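BAR/IMD domain-containing adapter protein 2-like 2 (PDB 3OK8) binds phosphoinositides, including phosphatidylinositol 4,5-bisphosphate, and induces planar or gently curved membrane structures through its dimeric IMD (I-BAR) domain, the part of the protein in this structure. Local coordinates at residues Ala42-Ser47 with Val93-Phe98; Ala56-Gly61 with Met80-Arg85; Arg85-Asp90 with Arg208-Asn213. One frame throughout, in Å; residues are numbered along the deposited sequence.

Interaction 1: Ala42-Ser47 with Val93-Phe98; sequences AFHALS and VVVQTF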
loop_
_atom_site.group_PDB
_atom_site.type_symbol
_atom_site.label_atom_id
_atom_site.label_comp_id
_atom_site.label_asym_id
_atom_site.label_seq_id
_atom_site.Cartn_x
_atom_site.Cartn_y
_atom_site.Cartn_z
ATOM N N ALA A 42 7.144 -7.053 -2.470
ATOM C CA ALA A 42 5.702 -6.981 -2.224
ATOM C C ALA A 42 5.113 -5.689 -2.759
ATOM O O ALA A 42 4.057 -5.717 -3.387
ATOM C CB ALA A 42 5.373 -7.136 -0.752
ATOM N N PHE A 43 5.778 -4.561 -2.488
ATOM C CA PHE A 43 5.373 -3.266 -3.040
ATOM C C PHE A 43 5.249 -3.298 -4.559
ATOM O O PHE A 43 4.278 -2.800 -5.117
ATOM C CB PHE A 43 6.395 -2.179 -2.705
ATOM C CG PHE A 43 6.108 -1.413 -1.441
ATOM C CD1 PHE A 43 5.006 -0.566 -1.357
ATOM C CD2 PHE A 43 6.979 -1.495 -0.354
ATOM C CE1 PHE A 43 4.756 0.164 -0.190
ATOM C CE2 PHE A 43 6.741 -0.770 0.815
ATOM C CZ PHE A 43 5.624 0.056 0.900
ATOM N N HIS A 44 6.262 -3.833 -5.229
ATOM C CA HIS A 44 6.285 -3.828 -6.686
ATOM C C HIS A 44 5.159 -4.703 -7.250
ATOM O O HIS A 44 4.613 -4.424 -8.317
ATOM C CB HIS A 44 7.646 -4.316 -7.200
ATOM C CG HIS A 44 8.783 -3.374 -6.932
ATOM N ND1 HIS A 44 8.731 -2.028 -7.236
ATOM C CD2 HIS A 44 10.014 -3.592 -6.410
ATOM C CE1 HIS A 44 9.876 -1.460 -6.906
ATOM N NE2 HIS A 44 10.672 -2.387 -6.399
ATOM N N ALA A 45 4.839 -5.768 -6.523
ATOM C CA ALA A 45 3.749 -6.670 -6.879
ATOM C C ALA A 45 2.383 -6.016 -6.669
ATOM O O ALA A 45 1.460 -6.233 -7.460
ATOM C CB ALA A 45 3.849 -7.972 -6.086
ATOM N N LEU A 46 2.239 -5.232 -5.597
ATOM C CA LEU A 46 0.971 -4.545 -5.362
ATOM C C LEU A 46 0.739 -3.524 -6.462
ATOM O O LEU A 46 -0.344 -3.451 -7.023
ATOM C CB LEU A 46 0.917 -3.859 -4.000
ATOM C CG LEU A 46 -0.406 -3.149 -3.672
ATOM C CD1 LEU A 46 -1.534 -4.143 -3.347
ATOM C CD2 LEU A 46 -0.230 -2.198 -2.527
ATOM N N SER A 47 1.766 -2.748 -6.782
ATOM C CA SER A 47 1.604 -1.716 -7.788
ATOM C C SER A 47 1.231 -2.312 -9.160
ATOM O O SER A 47 0.571 -1.653 -9.956
ATOM C CB SER A 47 2.850 -0.823 -7.871
ATOM O OG SER A 47 3.814 -1.361 -8.755
ATOM N N VAL A 93 7.809 6.798 -5.284
ATOM C CA VAL A 93 8.828 7.754 -4.861
ATOM C C VAL A 93 9.305 7.408 -3.465
ATOM O O VAL A 93 10.501 7.320 -3.210
ATOM C CB VAL A 93 8.297 9.199 -4.841
ATOM C CG1 VAL A 93 9.421 10.160 -4.491
ATOM C CG2 VAL A 93 7.644 9.559 -6.188
ATOM N N VAL A 94 8.349 7.221 -2.563
ATOM C CA VAL A 94 8.612 6.739 -1.212
ATOM C C VAL A 94 9.321 5.381 -1.232
ATOM O O VAL A 94 10.252 5.139 -0.454
ATOM C CB VAL A 94 7.282 6.574 -0.470
ATOM C CG1 VAL A 94 7.507 6.213 0.992
ATOM C CG2 VAL A 94 6.434 7.836 -0.626
ATOM N N VAL A 95 8.851 4.491 -2.106
ATOM C CA VAL A 95 9.449 3.172 -2.292
ATOM C C VAL A 95 10.897 3.289 -2.755
ATOM O O VAL A 95 11.744 2.450 -2.422
ATOM C CB VAL A 95 8.676 2.328 -3.342
ATOM C CG1 VAL A 95 9.252 0.928 -3.426
ATOM C CG2 VAL A 95 7.181 2.278 -3.020
ATOM N N GLN A 96 11.193 4.333 -3.518
ATOM C CA GLN A 96 12.542 4.490 -4.040
ATOM C C GLN A 96 13.471 5.126 -3.014
ATOM O O GLN A 96 14.674 4.879 -3.030
ATOM C CB GLN A 96 12.542 5.276 -5.349
ATOM C CG GLN A 96 13.691 4.890 -6.279
ATOM C CD GLN A 96 13.767 3.382 -6.562
ATOM O OE1 GLN A 96 14.831 2.865 -6.915
ATOM N NE2 GLN A 96 12.640 2.676 -6.409
ATOM N N THR A 97 12.909 5.939 -2.124
ATOM C CA THR A 97 13.647 6.463 -0.964
ATOM C C THR A 97 14.065 5.311 -0.047
ATOM O O THR A 97 15.222 5.206 0.370
ATOM C CB THR A 97 12.786 7.469 -0.158
ATOM O OG1 THR A 97 12.536 8.637 -0.953
ATOM C CG2 THR A 97 13.485 7.884 1.126
ATOM N N PHE A 98 13.097 4.457 0.267
ATOM C CA PHE A 98 13.309 3.231 1.024
ATOM C C PHE A 98 14.443 2.406 0.425
ATOM O O PHE A 98 15.332 1.955 1.137
ATOM C CB PHE A 98 12.011 2.426 1.037
ATOM C CG PHE A 98 12.020 1.249 1.967
ATOM C CD1 PHE A 98 11.279 0.126 1.666
ATOM C CD2 PHE A 98 12.767 1.264 3.140
ATOM C CE1 PHE A 98 11.268 -0.972 2.514
ATOM C CE2 PHE A 98 12.760 0.172 4.003
ATOM C CZ PHE A 98 12.007 -0.952 3.689
HETATM O O HOH W 1 13.213 -0.678 -6.433
#
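F43 and V95 form the close-packed part of this contact between helices 5-66 and 71-147, two members of the three-helix bundle that pairs antiparallel with a second copy in the I-BAR (IMD) dimer. The two residues also mark the nearest backbone approach, with F43 CA and V95 CA 7.7 Å apart. Methyl V95 CG2 lies over one face of the F43 ring in a CH-pi contact, 4.2 Å from the ring centroid and 22° off the ring normal. It is displaced toward the rim, so its closest atom is F43 CD1, at 3.9 Å. V95 divides its branches between two rings: with CG1 anti to the backbone N (chi1 -175°), CG2 falls beside that N and faces F43, while CG1 approaches H44. The packing continues beyond this pair, where the F43 ring meets Y39 at a shallow interplanar angle and also touches L46 of the second subunit, so the phenyl group belongs at once to the bundle and to the dimer interface. F98 extends this apolar region, its ring meeting that of Y53 of the second subunit edge to face. The H44 side is much looser. V95 CG1 comes obliquely to within 4.3 Å of H44 CE1, and from there toward Q96 the direct side-chain contact gives way to a water-mediated link. One water spans the helices, accepting a weak hydrogen bond from Q96 NE2 at 3.4 Å; its other partner is H44 NE2, 3.1 Å away, which it meets at the edge of the imidazole and in the ring plane.

Interaction 2: Ala56-Gly61 with Met80-Arg85; sequences AIQKIG and MSDTQR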
loop_
_atom_site.group_PDB
_atom_site.type_symbol
_atom_site.label_atom_id
_atom_site.label_comp_id
_atom_site.label_asym_id
_atom_site.label_seq_id
_atom_site.Cartn_x
_atom_site.Cartn_y
_atom_site.Cartn_z
ATOM N N ALA A 56 -8.124 -2.107 -16.473
ATOM C CA ALA A 56 -9.349 -2.783 -16.878
ATOM C C ALA A 56 -10.543 -1.896 -16.575
ATOM O O ALA A 56 -11.516 -1.907 -17.316
ATOM C CB ALA A 56 -9.489 -4.136 -16.199
ATOM N N ILE A 57 -10.478 -1.104 -15.507
ATOM C CA ILE A 57 -11.537 -0.126 -15.297
ATOM C C ILE A 57 -11.513 0.919 -16.406
ATOM O O ILE A 57 -12.561 1.329 -16.884
ATOM C CB ILE A 57 -11.478 0.600 -13.962
ATOM C CG1 ILE A 57 -12.393 -0.077 -12.942
ATOM C CG2 ILE A 57 -11.995 2.025 -14.155
ATOM C CD1 ILE A 57 -11.790 -1.250 -12.255
ATOM N N GLN A 58 -10.321 1.339 -16.818
ATOM C CA GLN A 58 -10.178 2.259 -17.944
ATOM C C GLN A 58 -10.902 1.730 -19.199
ATOM O O GLN A 58 -11.640 2.478 -19.848
ATOM C CB GLN A 58 -8.695 2.525 -18.218
ATOM C CG GLN A 58 -8.404 3.601 -19.228
ATOM C CD GLN A 58 -6.930 3.679 -19.555
ATOM O OE1 GLN A 58 -6.506 3.258 -20.630
ATOM N NE2 GLN A 58 -6.128 4.203 -18.615
ATOM N N LYS A 59 -10.721 0.450 -19.524
ATOM C CA LYS A 59 -11.418 -0.154 -20.680
ATOM C C LYS A 59 -12.945 -0.152 -20.598
ATOM O O LYS A 59 -13.613 0.266 -21.539
ATOM C CB LYS A 59 -10.915 -1.560 -20.996
ATOM C CG LYS A 59 -9.929 -1.569 -22.128
ATOM C CD LYS A 59 -9.026 -0.348 -22.002
ATOM C CE LYS A 59 -8.101 -0.187 -23.201
ATOM N NZ LYS A 59 -7.285 1.067 -23.130
ATOM N N ILE A 60 -13.496 -0.637 -19.492
ATOM C CA ILE A 60 -14.905 -0.428 -19.204
ATOM C C ILE A 60 -15.307 1.051 -19.360
ATOM O O ILE A 60 -16.323 1.356 -19.975
ATOM C CB ILE A 60 -15.271 -0.939 -17.806
ATOM C CG1 ILE A 60 -15.003 -2.447 -17.719
ATOM C CG2 ILE A 60 -16.710 -0.603 -17.482
ATOM C CD1 ILE A 60 -15.363 -3.097 -16.383
ATOM N N GLY A 61 -14.512 1.974 -18.822
ATOM C CA GLY A 61 -14.796 3.391 -19.005
ATOM C C GLY A 61 -14.799 3.860 -20.452
ATOM O O GLY A 61 -15.646 4.662 -20.861
ATOM N N MET A 80 -10.755 7.653 -12.813
ATOM C CA MET A 80 -10.441 6.908 -11.613
ATOM C C MET A 80 -9.157 6.143 -11.852
ATOM O O MET A 80 -8.272 6.123 -10.996
ATOM C CB MET A 80 -11.568 5.956 -11.246
ATOM C CG MET A 80 -12.751 6.602 -10.562
ATOM S SD MET A 80 -14.113 5.423 -10.379
ATOM C CE MET A 80 -15.214 6.344 -9.313
ATOM N N SER A 81 -9.046 5.516 -13.017
ATOM C CA SER A 81 -7.804 4.836 -13.366
ATOM C C SER A 81 -6.651 5.836 -13.471
ATOM O O SER A 81 -5.562 5.585 -12.963
ATOM C CB SER A 81 -7.932 4.048 -14.664
ATOM O OG SER A 81 -7.870 4.914 -15.785
ATOM N N ASP A 82 -6.881 6.960 -14.140
ATOM C CA ASP A 82 -5.871 8.013 -14.198
ATOM C C ASP A 82 -5.386 8.414 -12.803
ATOM O O ASP A 82 -4.181 8.570 -12.585
ATOM C CB ASP A 82 -6.401 9.232 -14.958
ATOM C CG ASP A 82 -6.575 8.958 -16.438
ATOM O OD1 ASP A 82 -6.225 7.836 -16.878
ATOM O OD2 ASP A 82 -7.060 9.860 -17.159
ATOM N N THR A 83 -6.320 8.567 -11.862
ATOM C CA THR A 83 -5.973 8.923 -10.481
ATOM C C THR A 83 -5.109 7.869 -9.817
ATOM O O THR A 83 -4.100 8.191 -9.176
ATOM C CB THR A 83 -7.216 9.089 -9.596
ATOM O OG1 THR A 83 -8.050 10.114 -10.138
ATOM C CG2 THR A 83 -6.816 9.472 -8.156
ATOM N N GLN A 84 -5.520 6.611 -9.947
ATOM C CA GLN A 84 -4.757 5.533 -9.363
ATOM C C GLN A 84 -3.362 5.543 -9.987
ATOM O O GLN A 84 -2.360 5.406 -9.285
ATOM C CB GLN A 84 -5.472 4.188 -9.528
ATOM C CG GLN A 84 -4.631 2.986 -9.081
ATOM C CD GLN A 84 -3.583 2.621 -10.116
ATOM O OE1 GLN A 84 -2.576 1.978 -9.810
ATOM N NE2 GLN A 84 -3.820 3.041 -11.361
ATOM N N ARG A 85 -3.272 5.752 -11.299
ATOM C CA ARG A 85 -1.955 5.833 -11.924
ATOM C C ARG A 85 -1.086 6.896 -11.250
ATOM O O ARG A 85 0.090 6.670 -11.001
ATOM C CB ARG A 85 -2.062 6.095 -13.417
ATOM C CG ARG A 85 -0.748 5.958 -14.158
ATOM C CD ARG A 85 -0.972 5.836 -15.666
ATOM N NE ARG A 85 -1.722 6.958 -16.235
ATOM C CZ ARG A 85 -2.944 6.862 -16.758
ATOM N NH1 ARG A 85 -3.535 7.937 -17.259
ATOM N NH2 ARG A 85 -3.578 5.693 -16.786
#
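Q58 reaches across to S81 with its side-chain amide, Q58 NE2 giving S81 OG a weak but nearly straight hydrogen bond of 3.4 Å with an N-H...O angle of 166°. The stem of the glutamine packs on the same hydroxyl, with Q58 CB 3.5 Å from S81 OG. Its CG is anti to the backbone N (chi1 -172°) and the chain beyond stays extended, which carries the amide out along the serine toward R85. There Q58 NE2 lies 3.5 Å from R85 NH2, at the guanidinium edge and near its plane; both are donors, so this is a contact without a bond, and the amide and guanidinium planes stand almost perpendicular. The second conformer deposited for R85 makes this approach less certain. Helices 5-66 and 71-147 run antiparallel here, at 156°, as two consecutive helices of the I-BAR three-helix bundle, and the small S81 sits where their backbones come closest, Q58 CA to S81 CA being 5.8 Å. Further out, D82 engages the modelled guanidinium through a salt bridge, R85 NH1 to D82 OD1 at 2.7 Å, met from above the carboxylate plane. S81 OG is itself turned to its own helix, donating to V78 O, and S81 also packs on F54. On the other helix, K59 NZ makes a weak hydrogen bond to Q58 OE1 and a salt bridge to E62, while I57 packs on L32 of the second subunit.

Interaction 3: Arg85-Asp90 with Arg208-Asn213; sequences RHLNSD and RGMLQN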
loop_
_atom_site.group_PDB
_atom_site.type_symbol
_atom_site.label_atom_id
_atom_site.label_comp_id
_atom_site.label_asym_id
_atom_site.label_seq_id
_atom_site.Cartn_x
_atom_site.Cartn_y
_atom_site.Cartn_z
ATOM N N ARG A 85 -3.272 5.752 -11.299
ATOM C CA ARG A 85 -1.955 5.833 -11.924
ATOM C C ARG A 85 -1.086 6.896 -11.250
ATOM O O ARG A 85 0.090 6.670 -11.001
ATOM C CB ARG A 85 -2.062 6.095 -13.417
ATOM C CG ARG A 85 -0.748 5.958 -14.158
ATOM C CD ARG A 85 -0.972 5.836 -15.666
ATOM N NE ARG A 85 -1.722 6.958 -16.235
ATOM C CZ ARG A 85 -2.944 6.862 -16.758
ATOM N NH1 ARG A 85 -3.535 7.937 -17.259
ATOM N NH2 ARG A 85 -3.578 5.693 -16.786
ATOM N N HIS A 86 -1.676 8.042 -10.919
ATOM C CA HIS A 86 -0.936 9.137 -10.280
ATOM C C HIS A 86 -0.476 8.797 -8.872
ATOM O O HIS A 86 0.689 8.993 -8.545
ATOM C CB HIS A 86 -1.763 10.418 -10.241
ATOM C CG HIS A 86 -2.124 10.939 -11.595
ATOM N ND1 HIS A 86 -1.180 11.193 -12.567
ATOM C CD2 HIS A 86 -3.322 11.267 -12.136
ATOM C CE1 HIS A 86 -1.782 11.648 -13.653
ATOM N NE2 HIS A 86 -3.083 11.700 -13.418
ATOM N N LEU A 87 -1.401 8.306 -8.045
ATOM C CA LEU A 87 -1.107 7.925 -6.662
ATOM C C LEU A 87 0.018 6.915 -6.620
ATOM O O LEU A 87 0.768 6.847 -5.655
ATOM C CB LEU A 87 -2.341 7.314 -5.984
ATOM C CG LEU A 87 -3.384 8.244 -5.346
ATOM C CD1 LEU A 87 -3.925 9.244 -6.355
ATOM C CD2 LEU A 87 -4.528 7.443 -4.737
ATOM N N ASN A 88 0.109 6.110 -7.671
ATOM C CA ASN A 88 1.141 5.095 -7.762
ATOM C C ASN A 88 2.481 5.699 -8.121
ATOM O O ASN A 88 3.522 5.240 -7.642
ATOM C CB ASN A 88 0.780 4.039 -8.798
ATOM C CG ASN A 88 1.768 2.896 -8.822
ATOM O OD1 ASN A 88 2.524 2.725 -9.783
ATOM N ND2 ASN A 88 1.779 2.108 -7.757
ATOM N N SER A 89 2.460 6.716 -8.981
ATOM C CA SER A 89 3.682 7.449 -9.306
ATOM C C SER A 89 4.253 8.055 -8.035
ATOM O O SER A 89 5.448 7.985 -7.790
ATOM C CB SER A 89 3.399 8.547 -10.322
ATOM O OG SER A 89 2.767 8.015 -11.469
ATOM N N ASP A 90 3.355 8.641 -7.245
ATOM C CA ASP A 90 3.650 9.279 -5.980
ATOM C C ASP A 90 4.233 8.280 -5.014
ATOM O O ASP A 90 5.151 8.601 -4.260
ATOM C CB ASP A 90 2.365 9.840 -5.373
ATOM C CG ASP A 90 2.036 11.225 -5.882
ATOM O OD1 ASP A 90 2.867 11.798 -6.622
ATOM O OD2 ASP A 90 0.944 11.740 -5.544
ATOM N N ARG A 208 -4.154 12.594 -0.320
ATOM C CA ARG A 208 -5.326 13.142 0.340
ATOM C C ARG A 208 -5.773 14.399 -0.392
ATOM O O ARG A 208 -6.966 14.664 -0.517
ATOM C CB ARG A 208 -5.051 13.470 1.802
ATOM C CG ARG A 208 -6.322 13.596 2.606
ATOM C CD ARG A 208 -6.042 13.809 4.062
ATOM N NE ARG A 208 -5.839 15.217 4.369
ATOM C CZ ARG A 208 -6.680 15.950 5.092
ATOM N NH1 ARG A 208 -6.409 17.230 5.323
ATOM N NH2 ARG A 208 -7.782 15.398 5.594
ATOM N N GLY A 209 -4.803 15.165 -0.887
ATOM C CA GLY A 209 -5.088 16.355 -1.663
ATOM C C GLY A 209 -6.036 16.104 -2.829
ATOM O O GLY A 209 -7.077 16.741 -2.930
ATOM N N MET A 210 -5.686 15.170 -3.707
ATOM C CA MET A 210 -6.489 14.943 -4.903
ATOM C C MET A 210 -7.779 14.186 -4.659
ATOM O O MET A 210 -8.714 14.300 -5.441
ATOM C CB MET A 210 -5.683 14.250 -5.993
ATOM C CG MET A 210 -4.910 13.069 -5.524
ATOM S SD MET A 210 -3.450 12.952 -6.562
ATOM C CE MET A 210 -4.119 12.042 -7.945
ATOM N N LEU A 211 -7.838 13.411 -3.588
ATOM C CA LEU A 211 -9.043 12.648 -3.313
ATOM C C LEU A 211 -10.142 13.505 -2.707
ATOM O O LEU A 211 -11.312 13.147 -2.776
ATOM C CB LEU A 211 -8.754 11.432 -2.433
ATOM C CG LEU A 211 -8.100 10.262 -3.167
ATOM C CD1 LEU A 211 -8.157 9.008 -2.324
ATOM C CD2 LEU A 211 -8.785 10.018 -4.506
ATOM N N GLN A 212 -9.777 14.646 -2.133
ATOM C CA GLN A 212 -10.772 15.508 -1.509
ATOM C C GLN A 212 -11.602 16.199 -2.581
ATOM O O GLN A 212 -12.759 16.571 -2.352
ATOM C CB GLN A 212 -10.104 16.523 -0.577
ATOM C CG GLN A 212 -9.330 15.844 0.540
ATOM C CD GLN A 212 -9.048 16.757 1.717
ATOM O OE1 GLN A 212 -9.461 16.480 2.840
ATOM N NE2 GLN A 212 -8.356 17.852 1.463
ATOM N N ASN A 213 -11.004 16.365 -3.757
ATOM C CA ASN A 213 -11.721 16.930 -4.877
ATOM C C ASN A 213 -12.296 15.843 -5.785
ATOM O O ASN A 213 -13.451 15.943 -6.165
ATOM C CB ASN A 213 -10.859 17.940 -5.644
ATOM C CG ASN A 213 -9.878 17.279 -6.581
ATOM O OD1 ASN A 213 -10.251 16.789 -7.651
ATOM N ND2 ASN A 213 -8.613 17.258 -6.185
#
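L87 and M210 mark the closest backbone approach of helices 71-147 and 153-217 here, their CA atoms still 9.0 Å apart, so the space between is bridged by side chains. M210 does most of the reaching. Its CG is wedged between the backbone N and the carbonyl carbon (chi1 48°), and the bend at chi3 (-85°) turns the terminal methyl in against the opposite helix. That methyl, M210 CE, meets L87 CD1 at 3.2 Å, tighter than normal van der Waals contact. The sulfur follows, with M210 SD 3.7 Å from the same L87 CD1, and M210 CG lies 4.0 Å from it, so the one leucine methyl touches the outer part of the thioether chain as the two side chains slide past each other in opposite directions. M210 CE also rests against the stem of H86, 3.7 Å from H86 CB, with the imidazole placed obliquely to the methyl. Replacing the methionine by an alanine is likely to leave L87 CD1 and H86 CB without their partner methyl and to open a gap between the helices. The contact lies near the surface, and a bound glycerol, probably from crystallisation, sits about 4 Å from the L87 side chain. Within the all-helical bundle it joins the second and third helices: D90 touches F203 and R206 of helix 153-217, N88 touches S47 on helix 5-66, and F200 of the second subunit packs against both L87 and L211.

In the fold
The three contacts lie on the same side of the chain's centre, and each also touches the second subunit. All use helix 71-147: interactions 1 and 2 join it to helix 5-66 at points whose centres are about 20 Å apart, whereas interaction 3 joins it to helix 153-217. Interaction 3 lies about 13 Å from interaction 2 and about 16 Å from interaction 1, centre to centre. It connects with both: T83 CG2 of interaction 2 packs 3.7 Å from M210 CE, R85 belongs to both 80-85 and 85-90, and S47 of interaction 1 packs on N88. Between them they involve all three helices of the chain.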